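Putative agmatine deiminase (Streptococcus mutans, PDB 2EWO) probably hydrolyses agmatine to N-carbamoylputrescine and ammonia, as a deiminase of the guanidino-group-modifying enzyme superfamily. Local coordinates at residues Leu208-Gly213 with Tyr255-Gln260; Pro232-Cys237 with Lys270-Cys275; Phe311-Gly316 with Glu337-Arg342. All blocks are in the same frame, centred on the assembly; numbering follows the deposited sequence.

Interaction 1 (Leu208-Gly213 with Tyr255-Gln260); sequences LWVKDG and YDFLSQ
Phe257 lays one face of its ring against the backbone of Trp209 and Val210, so the helix meets the strand through an aromatic ring pressed on main-chain atoms. Val210 CA stands over that face, 4.2 Å from the ring centroid and 24° off the normal, as a CH-pi contact displaced toward the rim. Trp209 O lies over the same face, while the carbonyl carbon of Leu208 comes to the ring edge, 4.1 Å from Phe257 CZ. What turns the ring to the strand is the first torsion of Phe257, which sets CG opposite the backbone N (chi1 172°). The Val210 side chain slants past the ring, and its CG2 branch does the touching: it reaches Phe257 CD2 at 3.8 Å and Leu258 CD1 at 3.6 Å. Phe257 and Leu258 thus share one methyl of Val210; Leu258 CD1 also lies at the ring edge, in its plane. No hydrogen bond crosses the contact; Trp209, whose CB points away from the helix, directs its indole NE1 to Glu195. The axes of strand 208-210 and helix 255-259 approach to 9.0 Å and run nearly antiparallel, at 166°. Here a helix covers 206-210, an edge strand of the small sheet with 165-168 and 172-176, a helix-on-sheet layer consistent with the alpha/beta-propeller fold of the deiminase superfamily.

Interaction 2 (Pro232-Cys237 with Lys270-Cys275); sequences PGEVAC and KVHKMC
Met274 N donates to Cys237 O at 2.8 Å with an N-H...O angle of 163°, a fairly straight bond although the donor lies above the carbonyl plane. Lys273 CA adds a CA-H...O contact to that same oxygen. Toward the other end the main-chain bonds are weak: His272 N to Val235 O at 3.1 Å is bent, Val235 N to Lys270 O is long, and Lys270 N reaches Gly233 O at a poor angle. Around Glu234, OE1 takes a weak bond from His272 NE2 at 3.2 Å, with carboxylate and imidazole planes 46° apart, and a long salt bridge from Lys270 NZ at 4.0 Å. The firmer partner of this carboxylate is Arg231, which pairs with OE2, so the acid probably feels positive charge from two residues.

The weakly bonded strands 234-237 and 270-271 run roughly parallel, and helix 248-259 links them in a beta-alpha-beta crossover. Alongside the charged group, Glu234 and Lys270 lie side by side and point the same way, with Glu234 CG 3.5 Å from Lys270 CB. Lys270 leaves the backbone with CG anti to N (chi1 -179°) and bends only at chi4, which carries its chain along Glu234. Val235 and Val271 meet through their CG2 methyls at 4.2 Å. Cys237 CB touches the other branch of Val271, CG1, at 4.1 Å. Leu258 of the crossover helix covers both Cys237 and Val271, whereas Met338 of helix 328-338 packs on Ala236 and His272.

Interaction 3 (Phe311-Gly316 with Glu337-Arg342); sequences FLIVNG and EMFPDR
Gly316 and Arg342 bring their CA atoms to 4.7 Å, the nearest backbone approach, where a loop leaving strand 312-314 (Gly316 phi 70°) faces the turn after helix 328-338, an inverse gamma turn centred on Asp341. Arg342 then grips Val314 O side-on with two nitrogens: NE donates at 2.9 Å, close to straight at 161° and in the carbonyl plane, while NH2 donates at 3.3 Å from a position tilted out of it. The oxygen lies at the edge of the guanidinium, in its plane, so two bonds to one atom help to fix the rotation of the group. An extended chain from CG to NE carries the guanidinium across to the strand.

In the fold, strands 312-314 and 317-321 are antiparallel neighbours, and helix 328-338 connects 317-321 to the parallel strand 343-347 as a beta-alpha-beta crossover. Ile313 works through two branches. CG2, placed opposite the backbone N, sits over one guanidinium face, 4.1 Å from Arg342 NE. CD1 approaches the Phe339 ring off-centre, 4.2 Å from the centroid, and touches CZ at 3.8 Å. Ile318 of the middle strand packs against Ile313, Phe339 and Arg342.

Overall arrangement
Interaction 2 lies between the other two, its centre 12 Å from that of interaction 1 and 13 Å from that of interaction 3. Helix 248-259 joins the first pair: Leu258 CD2 meets Cys237 SG at 3.5 Å, and the helix is the crossover between the strands of interaction 2. On the other side, helix 328-338 bridges to interaction 3, with Met338 CE 3.6 Å from Ala236 CB; a second touch, Met274 CE to Phe311 CE2 at 3.5 Å, is made by the residue ahead of strand 312-314. Interactions 1 and 3 do not touch; their nearest atoms are about 9 Å apart. All three lie within the same family region and connect neighbouring sheets and helices.

Interaction 1 (Leu208-Gly213 with Tyr255-Gln260)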
ATOM      1  N   LEU A 208      -6.935  15.557  39.665  1.00 10.00           N
ATOM      2  CA  LEU A 208      -7.406  14.484  40.576  1.00 10.00           C
ATOM      3  C   LEU A 208      -6.791  13.150  40.149  1.00 10.00           C
ATOM      4  O   LEU A 208      -6.981  12.690  39.017  1.00 10.00           O
ATOM      5  CB  LEU A 208      -8.929  14.364  40.499  1.00 10.89           C
ATOM      6  CG  LEU A 208      -9.660  15.345  41.416  1.00 11.00           C
ATOM      7  CD1 LEU A 208      -9.215  16.794  41.216  1.00 10.73           C
ATOM      8  CD2 LEU A 208     -11.175  15.342  41.201  1.00 11.53           C
ATOM      9  N   TRP A 209      -6.073  12.532  41.067  1.00 10.77           N
ATOM     10  CA  TRP A 209      -5.345  11.292  40.758  1.00 10.32           C
ATOM     11  C   TRP A 209      -6.000  10.033  41.329  1.00 10.00           C
ATOM     12  O   TRP A 209      -5.700   9.617  42.466  1.00 10.00           O
ATOM     13  CB  TRP A 209      -3.928  11.354  41.329  1.00 10.78           C
ATOM     14  CG  TRP A 209      -3.057  12.404  40.638  1.00 11.45           C
ATOM     15  CD1 TRP A 209      -2.951  13.698  40.960  1.00 11.71           C
ATOM     16  CD2 TRP A 209      -2.212  12.159  39.524  1.00 10.84           C
ATOM     17  NE1 TRP A 209      -2.018  14.284  40.046  1.00 12.03           N
ATOM     18  CE2 TRP A 209      -1.593  13.362  39.215  1.00 10.78           C
ATOM     19  CE3 TRP A 209      -1.916  11.024  38.760  1.00 10.78           C
ATOM     20  CZ2 TRP A 209      -0.668  13.504  38.175  1.00 10.78           C
ATOM     21  CZ3 TRP A 209      -0.987  11.176  37.711  1.00 10.78           C
ATOM     22  CH2 TRP A 209      -0.392  12.358  37.433  1.00 10.78           C
ATOM     23  N   VAL A 210      -6.878   9.449  40.511  1.00 10.00           N
ATOM     24  CA  VAL A 210      -7.477   8.159  40.847  1.00 10.00           C
ATOM     25  C   VAL A 210      -6.357   7.213  40.826  1.00 10.00           C
ATOM     26  O   VAL A 210      -5.322   7.457  40.191  1.00 10.00           O
ATOM     27  CB  VAL A 210      -8.531   7.705  39.867  1.00 10.00           C
ATOM     28  CG1 VAL A 210      -8.928   6.236  40.088  1.00 10.00           C
ATOM     29  CG2 VAL A 210      -9.818   8.507  39.987  1.00 10.00           C
ATOM     30  N   LYS A 211      -6.512   6.118  41.443  1.00 50.26           N
ATOM     31  CA  LYS A 211      -5.294   5.419  41.619  1.00 50.91           C
ATOM     32  C   LYS A 211      -5.134   3.975  41.211  1.00 50.49           C
ATOM     33  O   LYS A 211      -4.210   3.335  41.674  1.00 49.70           O
ATOM     34  CB  LYS A 211      -4.882   5.375  43.094  1.00 56.74           C
ATOM     35  CG  LYS A 211      -3.467   4.706  43.258  1.00 58.32           C
ATOM     36  CD  LYS A 211      -2.879   4.357  44.786  1.00 60.00           C
ATOM     37  CE  LYS A 211      -1.478   3.705  44.842  1.00 60.00           C
ATOM     38  NZ  LYS A 211      -0.963   3.590  46.196  1.00 60.00           N
ATOM     39  N   ASP A 212      -5.920   3.394  40.418  1.00 11.01           N
ATOM     40  CA  ASP A 212      -5.676   2.010  39.909  1.00 11.74           C
ATOM     41  C   ASP A 212      -6.717   1.946  38.847  1.00 11.06           C
ATOM     42  O   ASP A 212      -7.672   2.727  38.896  1.00 12.39           O
ATOM     43  CB  ASP A 212      -5.838   0.891  40.995  1.00 60.00           C
ATOM     44  CG  ASP A 212      -4.517   0.214  41.496  1.00 60.00           C
ATOM     45  OD1 ASP A 212      -3.854   0.750  42.470  1.00 60.00           O
ATOM     46  OD2 ASP A 212      -4.072  -0.892  40.976  1.00 60.00           O
ATOM     47  N   GLY A 213      -6.568   1.097  37.898  1.00 18.28           N
ATOM     48  CA  GLY A 213      -7.562   1.041  36.826  1.00 17.47           C
ATOM     49  C   GLY A 213      -7.959  -0.392  36.579  1.00 18.25           C
ATOM     50  O   GLY A 213      -7.341  -1.321  37.107  1.00 17.77           O
ATOM     51  N   TYR A 255     -14.291   4.903  44.009  1.00 11.93           N
ATOM     52  CA  TYR A 255     -15.473   5.553  44.567  1.00 10.97           C
ATOM     53  C   TYR A 255     -15.132   6.299  45.853  1.00 10.63           C
ATOM     54  O   TYR A 255     -15.563   7.439  46.058  1.00 10.48           O
ATOM     55  CB  TYR A 255     -16.567   4.510  44.824  1.00 56.16           C
ATOM     56  CG  TYR A 255     -17.931   5.106  45.085  1.00 57.01           C
ATOM     57  CD1 TYR A 255     -18.140   5.977  46.158  1.00 57.62           C
ATOM     58  CD2 TYR A 255     -19.015   4.794  44.266  1.00 57.18           C
ATOM     59  CE1 TYR A 255     -19.390   6.525  46.411  1.00 57.93           C
ATOM     60  CE2 TYR A 255     -20.276   5.336  44.508  1.00 58.02           C
ATOM     61  CZ  TYR A 255     -20.454   6.205  45.586  1.00 58.70           C
ATOM     62  OH  TYR A 255     -21.689   6.755  45.854  1.00 59.54           O
ATOM     63  N   ASP A 256     -14.349   5.656  46.711  1.00 11.52           N
ATOM     64  CA  ASP A 256     -13.945   6.267  47.963  1.00 12.27           C
ATOM     65  C   ASP A 256     -13.101   7.505  47.691  1.00 12.52           C
ATOM     66  O   ASP A 256     -13.242   8.526  48.369  1.00 12.84           O
ATOM     67  CB  ASP A 256     -13.167   5.262  48.809  1.00 44.72           C
ATOM     68  CG  ASP A 256     -13.997   4.037  49.151  1.00 47.16           C
ATOM     69  OD1 ASP A 256     -15.148   4.217  49.617  1.00 47.21           O
ATOM     70  OD2 ASP A 256     -13.505   2.898  48.961  1.00 47.46           O
ATOM     71  N   PHE A 257     -12.229   7.410  46.691  1.00 10.67           N
ATOM     72  CA  PHE A 257     -11.368   8.524  46.321  1.00 10.24           C
ATOM     73  C   PHE A 257     -12.172   9.686  45.757  1.00 10.29           C
ATOM     74  O   PHE A 257     -11.964  10.845  46.123  1.00 10.24           O
ATOM     75  CB  PHE A 257     -10.367   8.094  45.263  1.00 10.00           C
ATOM     76  CG  PHE A 257      -9.573   9.230  44.702  1.00 10.00           C
ATOM     77  CD1 PHE A 257      -8.460   9.709  45.376  1.00 10.00           C
ATOM     78  CD2 PHE A 257      -9.939   9.827  43.496  1.00 10.00           C
ATOM     79  CE1 PHE A 257      -7.712  10.765  44.861  1.00 10.00           C
ATOM     80  CE2 PHE A 257      -9.200  10.887  42.968  1.00 10.00           C
ATOM     81  CZ  PHE A 257      -8.080  11.356  43.652  1.00 10.00           C
ATOM     82  N   LEU A 258     -13.075   9.358  44.839  1.00 11.55           N
ATOM     83  CA  LEU A 258     -13.921  10.343  44.180  1.00 11.55           C
ATOM     84  C   LEU A 258     -14.766  11.127  45.166  1.00 11.55           C
ATOM     85  O   LEU A 258     -14.671  12.358  45.252  1.00 11.55           O
ATOM     86  CB  LEU A 258     -14.830   9.635  43.175  1.00 34.51           C
ATOM     87  CG  LEU A 258     -14.458   9.730  41.693  1.00 33.66           C
ATOM     88  CD1 LEU A 258     -12.958   9.514  41.503  1.00 33.21           C
ATOM     89  CD2 LEU A 258     -15.280   8.705  40.908  1.00 32.24           C
ATOM     90  N   SER A 259     -15.596  10.395  45.903  1.00 10.19           N
ATOM     91  CA  SER A 259     -16.497  10.967  46.903  1.00 10.19           C
ATOM     92  C   SER A 259     -15.793  11.868  47.936  1.00 10.19           C
ATOM     93  O   SER A 259     -16.386  12.823  48.443  1.00 11.30           O
ATOM     94  CB  SER A 259     -17.230   9.835  47.614  1.00 49.16           C
ATOM     95  OG  SER A 259     -16.291   8.893  48.088  1.00 47.91           O
ATOM     96  N   GLN A 260     -14.533  11.561  48.235  1.00 10.00           N
ATOM     97  CA  GLN A 260     -13.743  12.334  49.194  1.00 10.00           C
ATOM     98  C   GLN A 260     -12.980  13.453  48.490  1.00 10.00           C
ATOM     99  O   GLN A 260     -12.181  14.155  49.108  1.00 10.00           O
ATOM    100  CB  GLN A 260     -12.730  11.416  49.899  1.00 58.81           C
ATOM    101  CG  GLN A 260     -13.313  10.484  50.962  1.00 59.46           C
ATOM    102  CD  GLN A 260     -13.464  11.163  52.323  1.00 60.00           C
ATOM    103  OE1 GLN A 260     -12.478  11.585  52.933  1.00 60.00           O
ATOM    104  NE2 GLN A 260     -14.700  11.270  52.802  1.00 60.00           N
TER

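Interaction 2 (Pro232-Cys237 with Lys270-Cys275)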
ATOM      1  N   PRO A 232     -20.123  19.594  35.377  1.00 10.00           N
ATOM      2  CA  PRO A 232     -19.103  20.248  36.209  1.00 10.00           C
ATOM      3  C   PRO A 232     -19.409  20.130  37.698  1.00 10.00           C
ATOM      4  O   PRO A 232     -20.192  20.898  38.245  1.00 10.00           O
ATOM      5  CB  PRO A 232     -19.100  21.691  35.696  1.00 10.00           C
ATOM      6  CG  PRO A 232     -20.471  21.860  35.087  1.00 10.00           C
ATOM      7  CD  PRO A 232     -20.727  20.538  34.422  1.00 10.00           C
ATOM      8  N   GLY A 233     -18.782  19.156  38.346  1.00 15.42           N
ATOM      9  CA  GLY A 233     -19.028  18.936  39.760  1.00 16.43           C
ATOM     10  C   GLY A 233     -19.529  17.516  39.988  1.00 17.82           C
ATOM     11  O   GLY A 233     -19.056  16.816  40.884  1.00 18.41           O
ATOM     12  N   GLU A 234     -20.491  17.082  39.175  1.00 10.00           N
ATOM     13  CA  GLU A 234     -21.027  15.728  39.296  1.00 10.00           C
ATOM     14  C   GLU A 234     -20.255  14.800  38.364  1.00 10.00           C
ATOM     15  O   GLU A 234     -19.888  15.182  37.250  1.00 10.00           O
ATOM     16  CB  GLU A 234     -22.512  15.708  38.950  1.00 40.35           C
ATOM     17  CG  GLU A 234     -23.369  16.564  39.865  1.00 43.76           C
ATOM     18  CD  GLU A 234     -24.833  16.523  39.477  1.00 46.07           C
ATOM     19  OE1 GLU A 234     -25.408  15.411  39.452  1.00 48.00           O
ATOM     20  OE2 GLU A 234     -25.413  17.598  39.192  1.00 47.52           O
ATOM     21  N   VAL A 235     -20.010  13.576  38.820  1.00 10.00           N
ATOM     22  CA  VAL A 235     -19.244  12.615  38.036  1.00 10.00           C
ATOM     23  C   VAL A 235     -19.893  11.245  37.991  1.00 10.00           C
ATOM     24  O   VAL A 235     -20.908  11.013  38.632  1.00 10.00           O
ATOM     25  CB  VAL A 235     -17.842  12.464  38.633  1.00 10.18           C
ATOM     26  CG1 VAL A 235     -17.205  13.833  38.776  1.00 10.18           C
ATOM     27  CG2 VAL A 235     -17.918  11.784  39.993  1.00 10.18           C
ATOM     28  N   ALA A 236     -19.313  10.342  37.218  1.00 27.71           N
ATOM     29  CA  ALA A 236     -19.847   8.993  37.138  1.00 28.68           C
ATOM     30  C   ALA A 236     -18.790   8.088  37.726  1.00 29.53           C
ATOM     31  O   ALA A 236     -17.669   8.525  37.991  1.00 29.99           O
ATOM     32  CB  ALA A 236     -20.133   8.602  35.698  1.00 42.22           C
ATOM     33  N   CYS A 237     -19.143   6.830  37.941  1.00 10.00           N
ATOM     34  CA  CYS A 237     -18.193   5.883  38.491  1.00 10.12           C
ATOM     35  C   CYS A 237     -18.804   4.503  38.630  1.00 11.31           C
ATOM     36  O   CYS A 237     -19.926   4.358  39.112  1.00 11.50           O
ATOM     37  CB  CYS A 237     -17.695   6.365  39.852  1.00 10.00           C
ATOM     38  SG  CYS A 237     -16.328   5.382  40.483  1.00 10.00           S
ATOM     39  N   LYS A 270     -20.420  15.238  43.446  1.00 30.50           N
ATOM     40  CA  LYS A 270     -21.621  14.434  43.602  1.00 29.70           C
ATOM     41  C   LYS A 270     -21.439  13.150  42.802  1.00 28.56           C
ATOM     42  O   LYS A 270     -21.940  13.032  41.686  1.00 29.13           O
ATOM     43  CB  LYS A 270     -22.835  15.205  43.083  1.00 54.12           C
ATOM     44  CG  LYS A 270     -24.141  14.461  43.228  1.00 55.35           C
ATOM     45  CD  LYS A 270     -25.270  15.208  42.555  1.00 56.33           C
ATOM     46  CE  LYS A 270     -26.609  14.554  42.853  1.00 57.00           C
ATOM     47  NZ  LYS A 270     -26.618  13.118  42.458  1.00 58.57           N
ATOM     48  N   VAL A 271     -20.716  12.193  43.374  1.00 10.00           N
ATOM     49  CA  VAL A 271     -20.442  10.910  42.714  1.00 10.26           C
ATOM     50  C   VAL A 271     -21.698  10.090  42.371  1.00 10.31           C
ATOM     51  O   VAL A 271     -22.602   9.966  43.191  1.00 10.72           O
ATOM     52  CB  VAL A 271     -19.539  10.021  43.604  1.00 16.94           C
ATOM     53  CG1 VAL A 271     -19.160   8.752  42.853  1.00 16.65           C
ATOM     54  CG2 VAL A 271     -18.310  10.798  44.044  1.00 16.03           C
ATOM     55  N   HIS A 272     -21.756   9.533  41.165  1.00 19.61           N
ATOM     56  CA  HIS A 272     -22.905   8.712  40.796  1.00 21.28           C
ATOM     57  C   HIS A 272     -22.519   7.250  40.785  1.00 22.21           C
ATOM     58  O   HIS A 272     -21.400   6.894  41.147  1.00 22.39           O
ATOM     59  CB  HIS A 272     -23.472   9.086  39.429  1.00 10.97           C
ATOM     60  CG  HIS A 272     -24.306  10.324  39.443  1.00 10.97           C
ATOM     61  ND1 HIS A 272     -25.285  10.573  38.508  1.00 11.09           N
ATOM     62  CD2 HIS A 272     -24.292  11.397  40.269  1.00 10.97           C
ATOM     63  CE1 HIS A 272     -25.839  11.745  38.754  1.00 11.36           C
ATOM     64  NE2 HIS A 272     -25.255  12.266  39.817  1.00 11.59           N
ATOM     65  N   LYS A 273     -23.449   6.402  40.367  1.00 16.77           N
ATOM     66  CA  LYS A 273     -23.167   4.986  40.341  1.00 16.77           C
ATOM     67  C   LYS A 273     -23.584   4.284  39.061  1.00 17.73           C
ATOM     68  O   LYS A 273     -24.756   4.279  38.688  1.00 19.31           O
ATOM     69  CB  LYS A 273     -23.817   4.290  41.537  1.00 20.34           C
ATOM     70  CG  LYS A 273     -23.055   4.437  42.846  1.00 20.52           C
ATOM     71  CD  LYS A 273     -23.630   3.494  43.891  1.00 21.38           C
ATOM     72  CE  LYS A 273     -22.934   3.616  45.233  1.00 20.83           C
ATOM     73  NZ  LYS A 273     -23.485   2.637  46.218  1.00 21.37           N
HETATM   74  N   MSE A 274     -22.600   3.692  38.393  1.00 10.06           N
HETATM   75  CA  MSE A 274     -22.828   2.942  37.166  1.00 10.06           C
HETATM   76  C   MSE A 274     -22.691   1.483  37.587  1.00 10.06           C
HETATM   77  O   MSE A 274     -22.108   1.193  38.628  1.00 10.06           O
HETATM   78  CB  MSE A 274     -21.751   3.300  36.128  1.00 51.47           C
HETATM   79  CG  MSE A 274     -21.947   2.682  34.732  1.00 52.32           C
HETATM   80 SE   MSE A 274     -23.524   3.368  33.762  1.00 52.36          SE
HETATM   81  CE  MSE A 274     -22.924   5.211  33.534  1.00 52.36           C
ATOM     82  N   CYS A 275     -23.231   0.560  36.801  1.00 28.74           N
ATOM     83  CA  CYS A 275     -23.119  -0.848  37.147  1.00 27.62           C
ATOM     84  C   CYS A 275     -22.092  -1.517  36.250  1.00 26.97           C
ATOM     85  O   CYS A 275     -21.677  -0.957  35.230  1.00 26.95           O
ATOM     86  CB  CYS A 275     -24.461  -1.550  36.969  1.00 55.00           C
ATOM     87  SG  CYS A 275     -24.947  -1.733  35.244  1.00 55.58           S
TER

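Interaction 3 (Phe311-Gly316 with Glu337-Arg342)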
ATOM      1  N   PHE A 311     -19.150   5.310  27.564  1.00 15.62           N
ATOM      2  CA  PHE A 311     -20.230   5.903  26.786  1.00 16.25           C
ATOM      3  C   PHE A 311     -19.809   7.281  26.243  1.00 16.13           C
ATOM      4  O   PHE A 311     -18.963   7.979  26.829  1.00 15.85           O
ATOM      5  CB  PHE A 311     -21.528   5.988  27.640  1.00 11.26           C
ATOM      6  CG  PHE A 311     -21.350   6.708  28.957  1.00 10.00           C
ATOM      7  CD1 PHE A 311     -21.452   8.093  29.025  1.00 10.00           C
ATOM      8  CD2 PHE A 311     -20.996   6.008  30.108  1.00 10.00           C
ATOM      9  CE1 PHE A 311     -21.197   8.769  30.209  1.00 10.00           C
ATOM     10  CE2 PHE A 311     -20.737   6.679  31.297  1.00 10.00           C
ATOM     11  CZ  PHE A 311     -20.836   8.061  31.345  1.00 10.00           C
ATOM     12  N   LEU A 312     -20.384   7.656  25.106  1.00 10.32           N
ATOM     13  CA  LEU A 312     -20.059   8.936  24.501  1.00 10.32           C
ATOM     14  C   LEU A 312     -21.163   9.930  24.840  1.00 10.32           C
ATOM     15  O   LEU A 312     -22.347   9.587  24.821  1.00 10.32           O
ATOM     16  CB  LEU A 312     -19.904   8.787  22.977  1.00 10.00           C
ATOM     17  CG  LEU A 312     -19.201   9.918  22.197  1.00 10.00           C
ATOM     18  CD1 LEU A 312     -20.084  11.130  22.147  1.00 10.00           C
ATOM     19  CD2 LEU A 312     -17.861  10.264  22.851  1.00 10.00           C
ATOM     20  N   ILE A 313     -20.757  11.154  25.168  1.00 20.86           N
ATOM     21  CA  ILE A 313     -21.679  12.227  25.525  1.00 20.32           C
ATOM     22  C   ILE A 313     -21.854  13.248  24.399  1.00 20.72           C
ATOM     23  O   ILE A 313     -21.180  14.278  24.387  1.00 22.53           O
ATOM     24  CB  ILE A 313     -21.188  12.999  26.780  1.00 21.39           C
ATOM     25  CG1 ILE A 313     -21.078  12.050  27.971  1.00 22.22           C
ATOM     26  CG2 ILE A 313     -22.142  14.143  27.100  1.00 20.40           C
ATOM     27  CD1 ILE A 313     -22.379  11.331  28.315  1.00 23.68           C
ATOM     28  N   VAL A 314     -22.740  12.969  23.450  1.00 13.24           N
ATOM     29  CA  VAL A 314     -22.975  13.926  22.375  1.00 13.70           C
ATOM     30  C   VAL A 314     -23.948  14.960  22.959  1.00 15.49           C
ATOM     31  O   VAL A 314     -24.318  14.872  24.138  1.00 16.09           O
ATOM     32  CB  VAL A 314     -23.607  13.248  21.139  1.00 19.45           C
ATOM     33  CG1 VAL A 314     -22.881  11.961  20.845  1.00 18.56           C
ATOM     34  CG2 VAL A 314     -25.084  12.992  21.361  1.00 19.41           C
ATOM     35  N   ASN A 315     -24.338  15.953  22.163  1.00 14.64           N
ATOM     36  CA  ASN A 315     -25.286  16.940  22.651  1.00 15.08           C
ATOM     37  C   ASN A 315     -26.698  16.418  22.380  1.00 15.62           C
ATOM     38  O   ASN A 315     -27.027  16.004  21.260  1.00 14.18           O
ATOM     39  CB  ASN A 315     -25.055  18.316  21.999  1.00 13.31           C
ATOM     40  CG  ASN A 315     -24.886  18.244  20.487  1.00 13.24           C
ATOM     41  OD1 ASN A 315     -25.686  17.622  19.779  1.00 13.44           O
ATOM     42  ND2 ASN A 315     -23.844  18.900  19.984  1.00 12.80           N
ATOM     43  N   GLY A 316     -27.509  16.396  23.437  1.00 29.44           N
ATOM     44  CA  GLY A 316     -28.874  15.906  23.336  1.00 29.53           C
ATOM     45  C   GLY A 316     -28.985  14.401  23.112  1.00 29.21           C
ATOM     46  O   GLY A 316     -29.969  13.928  22.544  1.00 29.55           O
ATOM     47  N   GLU A 337     -30.813   8.501  34.480  1.00 28.18           N
ATOM     48  CA  GLU A 337     -30.920   9.339  35.674  1.00 29.01           C
ATOM     49  C   GLU A 337     -29.976  10.531  35.543  1.00 28.66           C
ATOM     50  O   GLU A 337     -30.386  11.688  35.667  1.00 28.54           O
ATOM     51  CB  GLU A 337     -30.519   8.560  36.941  1.00 60.00           C
ATOM     52  CG  GLU A 337     -31.046   7.120  37.076  1.00 60.00           C
ATOM     53  CD  GLU A 337     -32.565   7.008  37.056  1.00 60.00           C
ATOM     54  OE1 GLU A 337     -33.229   7.746  37.823  1.00 60.00           O
ATOM     55  OE2 GLU A 337     -33.086   6.167  36.280  1.00 60.00           O
HETATM   56  N   MSE A 338     -28.704  10.224  35.299  1.00 11.04           N
HETATM   57  CA  MSE A 338     -27.653  11.223  35.152  1.00 11.15           C
HETATM   58  C   MSE A 338     -28.012  12.287  34.121  1.00 11.09           C
HETATM   59  O   MSE A 338     -27.989  13.490  34.401  1.00 10.16           O
HETATM   60  CB  MSE A 338     -26.354  10.541  34.741  1.00 35.67           C
HETATM   61  CG  MSE A 338     -26.009   9.340  35.590  1.00 38.85           C
HETATM   62 SE   MSE A 338     -24.625   8.223  34.796  1.00 39.77          SE
HETATM   63  CE  MSE A 338     -23.607   7.741  36.405  1.00 39.77           C
ATOM     64  N   PHE A 339     -28.335  11.846  32.915  1.00 10.64           N
ATOM     65  CA  PHE A 339     -28.695  12.785  31.869  1.00 10.87           C
ATOM     66  C   PHE A 339     -30.166  12.624  31.512  1.00 11.16           C
ATOM     67  O   PHE A 339     -30.520  11.983  30.517  1.00 10.77           O
ATOM     68  CB  PHE A 339     -27.813  12.576  30.634  1.00 47.82           C
ATOM     69  CG  PHE A 339     -26.342  12.787  30.889  1.00 47.47           C
ATOM     70  CD1 PHE A 339     -25.544  11.749  31.359  1.00 47.00           C
ATOM     71  CD2 PHE A 339     -25.758  14.031  30.675  1.00 47.24           C
ATOM     72  CE1 PHE A 339     -24.189  11.942  31.610  1.00 45.91           C
ATOM     73  CE2 PHE A 339     -24.403  14.236  30.924  1.00 46.67           C
ATOM     74  CZ  PHE A 339     -23.619  13.188  31.393  1.00 46.41           C
ATOM     75  N   PRO A 340     -31.050  13.214  32.333  1.00 37.71           N
ATOM     76  CA  PRO A 340     -32.497  13.140  32.111  1.00 37.18           C
ATOM     77  C   PRO A 340     -32.920  13.800  30.803  1.00 36.27           C
ATOM     78  O   PRO A 340     -33.684  13.233  30.023  1.00 34.86           O
ATOM     79  CB  PRO A 340     -33.059  13.862  33.332  1.00 18.09           C
ATOM     80  CG  PRO A 340     -32.005  14.901  33.609  1.00 17.44           C
ATOM     81  CD  PRO A 340     -30.740  14.092  33.476  1.00 17.77           C
ATOM     82  N   ASP A 341     -32.415  15.005  30.577  1.00 10.54           N
ATOM     83  CA  ASP A 341     -32.740  15.747  29.372  1.00 10.00           C
ATOM     84  C   ASP A 341     -31.820  15.348  28.212  1.00 10.00           C
ATOM     85  O   ASP A 341     -31.280  16.199  27.507  1.00 10.00           O
ATOM     86  CB  ASP A 341     -32.628  17.247  29.657  1.00 60.00           C
ATOM     87  CG  ASP A 341     -31.315  17.611  30.326  1.00 60.00           C
ATOM     88  OD1 ASP A 341     -30.251  17.425  29.690  1.00 60.00           O
ATOM     89  OD2 ASP A 341     -31.342  18.074  31.489  1.00 60.00           O
ATOM     90  N   ARG A 342     -31.644  14.045  28.021  1.00 10.00           N
ATOM     91  CA  ARG A 342     -30.797  13.529  26.948  1.00 10.00           C
ATOM     92  C   ARG A 342     -31.280  12.151  26.526  1.00 10.00           C
ATOM     93  O   ARG A 342     -31.305  11.230  27.341  1.00 10.00           O
ATOM     94  CB  ARG A 342     -29.342  13.419  27.415  1.00 10.13           C
ATOM     95  CG  ARG A 342     -28.417  14.526  26.933  1.00 10.00           C
ATOM     96  CD  ARG A 342     -26.957  14.084  27.040  1.00 10.00           C
ATOM     97  NE  ARG A 342     -26.039  15.077  26.496  1.00 10.76           N
ATOM     98  CZ  ARG A 342     -25.737  16.225  27.093  1.00 11.60           C
ATOM     99  NH1 ARG A 342     -26.274  16.532  28.265  1.00 11.43           N
ATOM    100  NH2 ARG A 342     -24.904  17.074  26.511  1.00 12.79           N
TER